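Local atomic coordinates of RNA-dependent RNA polymerase (PDB entry 6DX1), a protein that probably removes ubiquitin from conjugated proteins by means of a viral ovarian tumor (OTU) domain cysteine protease, the part described here. Residues V22-R27 against I116-E121; F30-T35 against E121-V126; L143-I146 against H150-F153. All blocks are in the same frame, centred on the assembly; numbering follows the deposited sequence.

How the contacts relate
The three contacts belong to one mixed sheet of mainly antiparallel neighbours but sample it at different depths. Contacts 1 and 3 are buried: the first is aromatic and aliphatic packing between strands 17-25 and 114-120, which have strand 125-132 between them, whereas the third pairs strands 140-146 and 150-156 through backbone bonds. Contact 2 lies at the surface and rests on one salt bridge from outermost strand 30-33 to the turn before strand 125-132. Contacts 1 and 2 share Glu-121 and meet where the Tyr-26 hydroxyl bonds Asp-123. Backbone bonds from Trp-118 tie contact 1 to contact 3, which contact 2 joins through bonds of Glu-33 N with Phe-153 O and Thr-35 OG1 with Phe-151 O.

Contact 1: residues V22-R27 against I116-E121; sequences VVFSYR and IFWKCE
Phe-24 drives the edge of its ring into one face of the Trp-118 indole, a T-shaped pair whose planes stand at 84° with the centroid of the phenyl ring 5.2 Å from that of the six-membered ring. The leading atoms are Phe-24 CE1 and CZ, each 3.7 Å from Trp-118 CE3. Val-22 closes on the same indole from another direction: its CG1 lies in the ring plane, at the edge, 3.5 Å from Trp-118 CZ3. With chi1 at 48°, that methyl sits between the backbone N and the carbonyl carbon, and its branch thereby reaches the indole rim. Ile-116 CG2 lies over the opposite face, toward its rim, so both faces and one edge meet apolar atoms, while NE1 is satisfied by Asn-142 OD1. The two segments are not paired strands. Strand 125-132 runs between them in the sheet of this OTU fold, as the 8.7 Å from Val-22 CA to Trp-118 CA indicates, and its Val-126 side chain touches both Phe-24 and Trp-118; the contact therefore spans the intervening strand on one face of the sheet. Packing relaxes toward Tyr-26, where Cys-120 SG comes only to 4.1 Å from CE2, meeting the ring at its edge, 79° off the normal, in a sulfur-aromatic contact. The phenol oxygen is occupied by Asp-123 OD1. On the more exposed side, the end of Lys-119 leads away from segment 22-27, and its NZ makes merely a long ion pair, 3.9 Å, with Glu-121 OE1.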
loop_
_atom_site.group_PDB
_atom_site.type_symbol
_atom_site.label_atom_id
_atom_site.label_comp_id
_atom_site.label_asym_id
_atom_site.label_seq_id
_atom_site.Cartn_x
_atom_site.Cartn_y
_atom_site.Cartn_z
ATOM N N VAL A 22 -11.858 -11.745 -2.061
ATOM C CA VAL A 22 -12.503 -11.070 -3.183
ATOM C C VAL A 22 -11.850 -11.600 -4.452
ATOM O O VAL A 22 -10.625 -11.530 -4.604
ATOM C CB VAL A 22 -12.400 -9.536 -3.047
ATOM C CG1 VAL A 22 -10.994 -9.120 -2.716
ATOM C CG2 VAL A 22 -12.933 -8.816 -4.299
ATOM N N VAL A 23 -12.651 -12.175 -5.349
ATOM C CA VAL A 23 -12.141 -13.016 -6.434
ATOM C C VAL A 23 -12.527 -12.405 -7.776
ATOM O O VAL A 23 -13.719 -12.316 -8.113
ATOM C CB VAL A 23 -12.665 -14.455 -6.313
ATOM C CG1 VAL A 23 -12.036 -15.345 -7.385
ATOM C CG2 VAL A 23 -12.368 -15.004 -4.926
ATOM N N PHE A 24 -11.519 -12.011 -8.561
ATOM C CA PHE A 24 -11.808 -11.377 -9.841
ATOM C C PHE A 24 -10.552 -11.372 -10.698
ATOM O O PHE A 24 -9.435 -11.427 -10.184
ATOM C CB PHE A 24 -12.331 -9.943 -9.665
ATOM C CG PHE A 24 -11.355 -8.999 -8.994
ATOM C CD1 PHE A 24 -11.325 -8.889 -7.610
ATOM C CD2 PHE A 24 -10.504 -8.199 -9.738
ATOM C CE1 PHE A 24 -10.459 -8.006 -6.977
ATOM C CE2 PHE A 24 -9.633 -7.313 -9.109
ATOM C CZ PHE A 24 -9.606 -7.219 -7.728
ATOM N N SER A 25 -10.755 -11.309 -12.010
ATOM C CA SER A 25 -9.651 -11.130 -12.942
ATOM C C SER A 25 -9.305 -9.645 -12.969
ATOM O O SER A 25 -10.159 -8.820 -13.311
ATOM C CB SER A 25 -10.064 -11.646 -14.323
ATOM O OG SER A 25 -9.146 -11.253 -15.330
ATOM N N TYR A 26 -8.084 -9.283 -12.545
ATOM C CA TYR A 26 -7.825 -7.863 -12.316
ATOM C C TYR A 26 -7.913 -7.053 -13.607
ATOM O O TYR A 26 -8.243 -5.865 -13.557
ATOM C CB TYR A 26 -6.478 -7.641 -11.610
ATOM C CG TYR A 26 -5.204 -7.897 -12.408
ATOM C CD1 TYR A 26 -4.765 -6.993 -13.372
ATOM C CD2 TYR A 26 -4.412 -9.011 -12.146
ATOM C CE1 TYR A 26 -3.585 -7.219 -14.092
ATOM C CE2 TYR A 26 -3.224 -9.241 -12.853
ATOM C CZ TYR A 26 -2.827 -8.340 -13.824
ATOM O OH TYR A 26 -1.662 -8.562 -14.529
ATOM N N ARG A 27 -7.655 -7.680 -14.760
ATOM C CA ARG A 27 -7.717 -6.956 -16.029
ATOM C C ARG A 27 -9.122 -6.466 -16.359
ATOM O O ARG A 27 -9.281 -5.601 -17.235
ATOM C CB ARG A 27 -7.205 -7.846 -17.160
ATOM C CG ARG A 27 -5.697 -7.904 -17.274
ATOM C CD ARG A 27 -5.273 -8.996 -18.253
ATOM N NE ARG A 27 -3.831 -9.231 -18.223
ATOM C CZ ARG A 27 -3.225 -10.020 -17.341
ATOM N NH1 ARG A 27 -3.943 -10.642 -16.408
ATOM N NH2 ARG A 27 -1.906 -10.182 -17.382
ATOM N N ILE A 116 -5.102 -0.106 -1.036
ATOM C CA ILE A 116 -5.540 -1.498 -1.109
ATOM C C ILE A 116 -4.435 -2.356 -1.714
ATOM O O ILE A 116 -3.857 -1.994 -2.746
ATOM C CB ILE A 116 -6.834 -1.658 -1.925
ATOM C CG1 ILE A 116 -7.921 -0.734 -1.379
ATOM C CG2 ILE A 116 -7.306 -3.113 -1.867
ATOM C CD1 ILE A 116 -9.165 -0.713 -2.285
ATOM N N PHE A 117 -4.138 -3.482 -1.058
ATOM C CA PHE A 117 -3.280 -4.538 -1.602
ATOM C C PHE A 117 -4.170 -5.656 -2.128
ATOM O O PHE A 117 -4.894 -6.290 -1.345
ATOM C CB PHE A 117 -2.368 -5.150 -0.535
ATOM C CG PHE A 117 -1.373 -4.207 0.114
ATOM C CD1 PHE A 117 -1.192 -2.898 -0.314
ATOM C CD2 PHE A 117 -0.600 -4.681 1.182
ATOM C CE1 PHE A 117 -0.250 -2.070 0.317
ATOM C CE2 PHE A 117 0.337 -3.865 1.813
ATOM C CZ PHE A 117 0.516 -2.566 1.385
ATOM N N TRP A 118 -4.064 -5.952 -3.421
ATOM C CA TRP A 118 -4.852 -7.008 -4.048
ATOM C C TRP A 118 -3.939 -8.207 -4.300
ATOM O O TRP A 118 -3.012 -8.125 -5.116
ATOM C CB TRP A 118 -5.464 -6.505 -5.355
ATOM C CG TRP A 118 -6.409 -5.338 -5.243
ATOM C CD1 TRP A 118 -6.175 -4.042 -5.642
ATOM C CD2 TRP A 118 -7.762 -5.369 -4.762
ATOM N NE1 TRP A 118 -7.304 -3.262 -5.424
ATOM C CE2 TRP A 118 -8.286 -4.059 -4.885
ATOM C CE3 TRP A 118 -8.577 -6.377 -4.228
ATOM C CZ2 TRP A 118 -9.592 -3.730 -4.497
ATOM C CZ3 TRP A 118 -9.879 -6.048 -3.843
ATOM C CH2 TRP A 118 -10.368 -4.742 -3.975
ATOM N N LYS A 119 -4.216 -9.320 -3.617
ATOM C CA LYS A 119 -3.355 -10.501 -3.679
ATOM C C LYS A 119 -3.553 -11.258 -4.987
ATOM O O LYS A 119 -4.679 -11.632 -5.335
ATOM C CB LYS A 119 -3.661 -11.430 -2.500
ATOM C CG LYS A 119 -2.870 -12.737 -2.523
ATOM C CD LYS A 119 -3.378 -13.683 -1.429
ATOM C CE LYS A 119 -2.493 -14.918 -1.326
ATOM N NZ LYS A 119 -3.097 -15.920 -0.409
ATOM N N CYS A 120 -2.457 -11.531 -5.697
ATOM C CA CYS A 120 -2.553 -12.209 -6.987
ATOM C C CYS A 120 -1.305 -13.056 -7.183
ATOM O O CYS A 120 -0.196 -12.523 -7.148
ATOM C CB CYS A 120 -2.703 -11.193 -8.129
ATOM S SG CYS A 120 -2.653 -11.913 -9.808
ATOM N N GLU A 121 -1.484 -14.358 -7.401
ATOM C CA GLU A 121 -0.359 -15.274 -7.505
ATOM C C GLU A 121 -0.162 -15.885 -8.887
ATOM O O GLU A 121 0.850 -16.561 -9.101
ATOM C CB GLU A 121 -0.524 -16.378 -6.462
ATOM C CG GLU A 121 -0.645 -15.768 -5.085
ATOM C CD GLU A 121 -0.866 -16.785 -4.003
ATOM O OE1 GLU A 121 -1.996 -17.328 -3.905
ATOM O OE2 GLU A 121 0.098 -17.045 -3.245
#

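Contact 2: residues F30-T35 against E121-V126; sequences FNKELT and EDDVWV
Lys-32 and Asp-123 mark the closest backbone approach, yet their CA atoms are still 10.0 Å apart, too far for strand pairing: this is a side-chain bridge from outermost strand 30-33 to the beta-hairpin turn that joins strands 114-120 and 125-132. The turn takes a left-handed backbone conformation at Asp-123 (phi 57°). Asp-122 OD1 braces it by accepting twice: Val-124 N, at 2.9 Å and above the carboxylate plane, closes an Asx turn, and Trp-125 N, three residues on, extends it to an Asx motif at 2.8 Å on the syn lone pair. These bonds tie the backbone beyond Asp-123 to Asp-122, which should limit its freedom, and the Asp-123 carboxylate comes nearer to strand 30-33 than its backbone does. The Lys-32 chain runs extended from the main chain and bends at chi3 (66°), so the two side chains cross at about a right angle and the ammonium ends at OD1. The salt bridge has NZ 2.8 Å from Asp-123 OD1, on the syn side but 29° out of the carboxylate plane. Arg-27 NH2 forms a second salt bridge, to OD2, so each oxygen has its own cationic partner, which would be expected to favour the charged carboxylate. Both bridging residues are partly exposed. A water bridges the pair as well: it donates to Asp-123 OD2 at 2.7 Å and accepts a weak bond from Lys-32 NZ at 3.3 Å.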
loop_
_atom_site.group_PDB
_atom_site.type_symbol
_atom_site.label_atom_id
_atom_site.label_comp_id
_atom_site.label_asym_id
_atom_site.label_seq_id
_atom_site.Cartn_x
_atom_site.Cartn_y
_atom_site.Cartn_z
ATOM N N PHE A 30 -8.669 -3.067 -14.013
ATOM C CA PHE A 30 -7.431 -2.316 -13.878
ATOM C C PHE A 30 -6.525 -2.570 -15.069
ATOM O O PHE A 30 -6.582 -3.624 -15.702
ATOM C CB PHE A 30 -6.614 -2.737 -12.648
ATOM C CG PHE A 30 -7.320 -2.598 -11.333
ATOM C CD1 PHE A 30 -7.397 -1.372 -10.691
ATOM C CD2 PHE A 30 -7.819 -3.727 -10.690
ATOM C CE1 PHE A 30 -7.996 -1.263 -9.439
ATOM C CE2 PHE A 30 -8.420 -3.622 -9.448
ATOM C CZ PHE A 30 -8.509 -2.394 -8.823
ATOM N N ASN A 31 -5.627 -1.615 -15.310
ATOM C CA ASN A 31 -4.422 -1.839 -16.096
ATOM C C ASN A 31 -3.228 -1.855 -15.146
ATOM O O ASN A 31 -3.141 -1.018 -14.245
ATOM C CB ASN A 31 -4.246 -0.744 -17.155
ATOM C CG ASN A 31 -5.376 -0.732 -18.168
ATOM O OD1 ASN A 31 -5.725 -1.767 -18.722
ATOM N ND2 ASN A 31 -5.967 0.434 -18.390
ATOM N N LYS A 32 -2.318 -2.809 -15.338
ATOM C CA LYS A 32 -1.159 -2.956 -14.464
ATOM C C LYS A 32 0.020 -2.161 -15.012
ATOM O O LYS A 32 0.264 -2.144 -16.225
ATOM C CB LYS A 32 -0.781 -4.431 -14.320
ATOM C CG LYS A 32 0.422 -4.675 -13.423
ATOM C CD LYS A 32 0.733 -6.149 -13.311
ATOM C CE LYS A 32 1.189 -6.717 -14.649
ATOM N NZ LYS A 32 1.852 -8.040 -14.492
ATOM N N GLU A 33 0.725 -1.468 -14.118
ATOM C CA GLU A 33 1.988 -0.810 -14.441
ATOM C C GLU A 33 3.072 -1.406 -13.558
ATOM O O GLU A 33 2.989 -1.333 -12.329
ATOM C CB GLU A 33 1.891 0.704 -14.259
ATOM C CG GLU A 33 0.814 1.315 -15.169
ATOM C CD GLU A 33 0.812 2.828 -15.205
ATOM O OE1 GLU A 33 1.633 3.456 -14.511
ATOM O OE2 GLU A 33 -0.028 3.395 -15.942
ATOM N N LEU A 34 4.078 -2.000 -14.189
ATOM C CA LEU A 34 5.111 -2.724 -13.458
ATOM C C LEU A 34 6.055 -1.769 -12.736
ATOM O O LEU A 34 6.307 -0.646 -13.188
ATOM C CB LEU A 34 5.915 -3.595 -14.420
ATOM C CG LEU A 34 5.202 -4.775 -15.078
ATOM C CD1 LEU A 34 6.143 -5.463 -16.047
ATOM C CD2 LEU A 34 4.739 -5.753 -14.005
ATOM N N THR A 35 6.585 -2.234 -11.603
ATOM C CA THR A 35 7.648 -1.543 -10.889
ATOM C C THR A 35 8.920 -2.371 -10.988
ATOM O O THR A 35 8.877 -3.581 -11.222
ATOM C CB THR A 35 7.305 -1.332 -9.412
ATOM O OG1 THR A 35 7.162 -2.613 -8.784
ATOM C CG2 THR A 35 6.008 -0.508 -9.264
ATOM N N GLU A 121 -1.484 -14.358 -7.401
ATOM C CA GLU A 121 -0.359 -15.274 -7.505
ATOM C C GLU A 121 -0.162 -15.885 -8.887
ATOM O O GLU A 121 0.850 -16.561 -9.101
ATOM C CB GLU A 121 -0.524 -16.378 -6.462
ATOM C CG GLU A 121 -0.645 -15.768 -5.085
ATOM C CD GLU A 121 -0.866 -16.785 -4.003
ATOM O OE1 GLU A 121 -1.996 -17.328 -3.905
ATOM O OE2 GLU A 121 0.098 -17.045 -3.245
ATOM N N ASP A 122 -1.067 -15.648 -9.837
ATOM C CA ASP A 122 -0.952 -16.243 -11.165
ATOM C C ASP A 122 -0.980 -15.191 -12.269
ATOM O O ASP A 122 -1.206 -15.532 -13.434
ATOM C CB ASP A 122 -2.055 -17.291 -11.383
ATOM C CG ASP A 122 -3.462 -16.693 -11.362
ATOM O OD1 ASP A 122 -3.598 -15.468 -11.195
ATOM O OD2 ASP A 122 -4.445 -17.459 -11.513
ATOM N N ASP A 123 -0.758 -13.919 -11.919
ATOM C CA ASP A 123 -0.819 -12.765 -12.827
ATOM C C ASP A 123 -2.165 -12.619 -13.548
ATOM O O ASP A 123 -2.246 -11.942 -14.582
ATOM C CB ASP A 123 0.322 -12.779 -13.861
ATOM C CG ASP A 123 0.454 -11.441 -14.597
ATOM O OD1 ASP A 123 0.414 -10.382 -13.926
ATOM O OD2 ASP A 123 0.556 -11.446 -15.845
ATOM N N VAL A 124 -3.250 -13.202 -13.025
ATOM C CA VAL A 124 -4.564 -13.039 -13.641
ATOM C C VAL A 124 -5.622 -12.775 -12.579
ATOM O O VAL A 124 -6.367 -11.792 -12.665
ATOM C CB VAL A 124 -4.952 -14.277 -14.472
ATOM C CG1 VAL A 124 -6.350 -14.106 -15.051
ATOM C CG2 VAL A 124 -3.928 -14.517 -15.583
ATOM N N TRP A 125 -5.691 -13.658 -11.579
ATOM C CA TRP A 125 -6.786 -13.682 -10.616
ATOM C C TRP A 125 -6.344 -13.103 -9.280
ATOM O O TRP A 125 -5.381 -13.582 -8.673
ATOM C CB TRP A 125 -7.298 -15.117 -10.438
ATOM C CG TRP A 125 -8.128 -15.548 -11.601
ATOM C CD1 TRP A 125 -7.711 -16.213 -12.721
ATOM C CD2 TRP A 125 -9.520 -15.303 -11.775
ATOM N NE1 TRP A 125 -8.771 -16.405 -13.576
ATOM C CE2 TRP A 125 -9.894 -15.855 -13.015
ATOM C CE3 TRP A 125 -10.497 -14.684 -10.987
ATOM C CZ2 TRP A 125 -11.199 -15.805 -13.487
ATOM C CZ3 TRP A 125 -11.794 -14.631 -11.458
ATOM C CH2 TRP A 125 -12.131 -15.182 -12.701
ATOM N N VAL A 126 -7.059 -12.081 -8.826
ATOM C CA VAL A 126 -6.965 -11.627 -7.446
ATOM C C VAL A 126 -7.878 -12.499 -6.599
ATOM O O VAL A 126 -8.979 -12.853 -7.032
ATOM C CB VAL A 126 -7.368 -10.146 -7.351
ATOM C CG1 VAL A 126 -7.593 -9.739 -5.895
ATOM C CG2 VAL A 126 -6.301 -9.248 -8.001
HETATM O O HOH W 1 1.375 -9.404 -17.486
#

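Contact 3: residues L143-I146 against H150-F153; sequences LLHI and HFDF
The imidazole of His-145 and the ring of Phe-151 form an offset stack, centroids 4.3 Å apart and planes at 14°, with Phe-151 CE1 over one face of the imidazole, 3.4 Å from His-145 CD2. His-150 O lies at the imidazole edge, near its plane; His-145 NE2 bonds Asp-149 OD2, and Phe-117 meets His-145 edge-to-face. His-145 and Phe-151 project from a beta hairpin of the OTU domain, antiparallel strands 140-146 and 150-156. They form a non-hydrogen-bonded pair, and their side chains run alongside each other in the same direction. Leu-143 extends that face, its CD1 3.8 Å from Phe-151 CD1 and its CD2 at the edge of the Phe-153 ring. On the opposite face Ile-146 lies beside His-150: CG1 stands between the backbone N and carbonyl carbon (chi1 70°), which carries CD1 to 3.6 Å from His-150 CD2. Within its own strand His-150 NE2 donates to Asp-152 OD2 at 2.7 Å, nearly in the imidazole plane but 49° above the carboxylate plane. Thr-35 N also bonds OD2, and the His-150 side chain touches Cys-41, a grouping consistent with the Cys-His-Asp site of OTU proteases. In the backbone, Leu-144 and Asp-152 form the hydrogen-bonded pair, Leu-144 N to Asp-152 O at 2.8 Å and Asp-152 N to Leu-144 O at 2.9 Å, and Phe-151 CA adds a CA-H...O contact to Leu-144 O at 3.2 Å.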
loop_
_atom_site.group_PDB
_atom_site.type_symbol
_atom_site.label_atom_id
_atom_site.label_comp_id
_atom_site.label_asym_id
_atom_site.label_seq_id
_atom_site.Cartn_x
_atom_site.Cartn_y
_atom_site.Cartn_z
ATOM N N LEU A 143 -2.715 -1.518 -5.339
ATOM C CA LEU A 143 -1.458 -2.206 -5.606
ATOM C C LEU A 143 -1.716 -3.686 -5.864
ATOM O O LEU A 143 -2.549 -4.315 -5.197
ATOM C CB LEU A 143 -0.485 -2.062 -4.429
ATOM C CG LEU A 143 -0.053 -0.662 -3.996
ATOM C CD1 LEU A 143 1.191 -0.767 -3.124
ATOM C CD2 LEU A 143 0.213 0.235 -5.190
ATOM N N LEU A 144 -0.999 -4.253 -6.831
ATOM C CA LEU A 144 -1.060 -5.691 -7.060
ATOM C C LEU A 144 0.031 -6.316 -6.202
ATOM O O LEU A 144 1.218 -6.016 -6.382
ATOM C CB LEU A 144 -0.878 -6.034 -8.536
ATOM C CG LEU A 144 -1.186 -7.482 -8.908
ATOM C CD1 LEU A 144 -2.694 -7.747 -8.838
ATOM C CD2 LEU A 144 -0.647 -7.835 -10.298
ATOM N N HIS A 145 -0.375 -7.131 -5.236
ATOM C CA HIS A 145 0.536 -7.711 -4.254
ATOM C C HIS A 145 0.783 -9.159 -4.656
ATOM O O HIS A 145 -0.098 -10.010 -4.502
ATOM C CB HIS A 145 -0.077 -7.612 -2.857
ATOM C CG HIS A 145 0.859 -7.982 -1.756
ATOM N ND1 HIS A 145 0.429 -8.197 -0.463
ATOM C CD2 HIS A 145 2.201 -8.169 -1.745
ATOM C CE1 HIS A 145 1.466 -8.506 0.297
ATOM N NE2 HIS A 145 2.553 -8.497 -0.455
ATOM N N ILE A 146 1.968 -9.438 -5.204
ATOM C CA ILE A 146 2.239 -10.773 -5.727
ATOM C C ILE A 146 3.289 -11.463 -4.859
ATOM O O ILE A 146 3.631 -10.971 -3.777
ATOM C CB ILE A 146 2.650 -10.711 -7.212
ATOM C CG1 ILE A 146 4.040 -10.088 -7.378
ATOM C CG2 ILE A 146 1.637 -9.887 -8.033
ATOM C CD1 ILE A 146 4.529 -10.108 -8.827
ATOM N N HIS A 150 6.466 -8.519 -3.732
ATOM C CA HIS A 150 6.571 -7.561 -4.817
ATOM C C HIS A 150 5.227 -6.866 -5.020
ATOM O O HIS A 150 4.168 -7.501 -4.950
ATOM C CB HIS A 150 7.011 -8.223 -6.118
ATOM C CG HIS A 150 7.107 -7.250 -7.247
ATOM N ND1 HIS A 150 8.175 -6.389 -7.394
ATOM C CD2 HIS A 150 6.232 -6.940 -8.232
ATOM C CE1 HIS A 150 7.963 -5.607 -8.441
ATOM N NE2 HIS A 150 6.791 -5.922 -8.966
ATOM N N PHE A 151 5.277 -5.563 -5.270
ATOM C CA PHE A 151 4.087 -4.751 -5.530
ATOM C C PHE A 151 4.199 -4.106 -6.900
ATOM O O PHE A 151 5.214 -3.468 -7.204
ATOM C CB PHE A 151 3.921 -3.630 -4.498
ATOM C CG PHE A 151 3.647 -4.106 -3.093
ATOM C CD1 PHE A 151 2.344 -4.344 -2.670
ATOM C CD2 PHE A 151 4.685 -4.256 -2.181
ATOM C CE1 PHE A 151 2.089 -4.762 -1.356
ATOM C CE2 PHE A 151 4.441 -4.674 -0.869
ATOM C CZ PHE A 151 3.138 -4.933 -0.464
ATOM N N ASP A 152 3.144 -4.227 -7.695
ATOM C CA ASP A 152 2.973 -3.436 -8.906
ATOM C C ASP A 152 1.808 -2.474 -8.724
ATOM O O ASP A 152 1.019 -2.586 -7.781
ATOM C CB ASP A 152 2.745 -4.344 -10.110
ATOM C CG ASP A 152 3.965 -5.198 -10.425
ATOM O OD1 ASP A 152 3.823 -6.436 -10.514
ATOM O OD2 ASP A 152 5.063 -4.618 -10.586
ATOM N N PHE A 153 1.692 -1.509 -9.636
ATOM C CA PHE A 153 0.659 -0.488 -9.531
ATOM C C PHE A 153 -0.522 -0.842 -10.427
ATOM O O PHE A 153 -0.346 -1.366 -11.526
ATOM C CB PHE A 153 1.221 0.880 -9.924
ATOM C CG PHE A 153 0.219 1.993 -9.882
ATOM C CD1 PHE A 153 -0.540 2.234 -8.746
ATOM C CD2 PHE A 153 0.075 2.839 -10.969
ATOM C CE1 PHE A 153 -1.451 3.279 -8.705
ATOM C CE2 PHE A 153 -0.828 3.894 -10.936
ATOM C CZ PHE A 153 -1.605 4.108 -9.807
#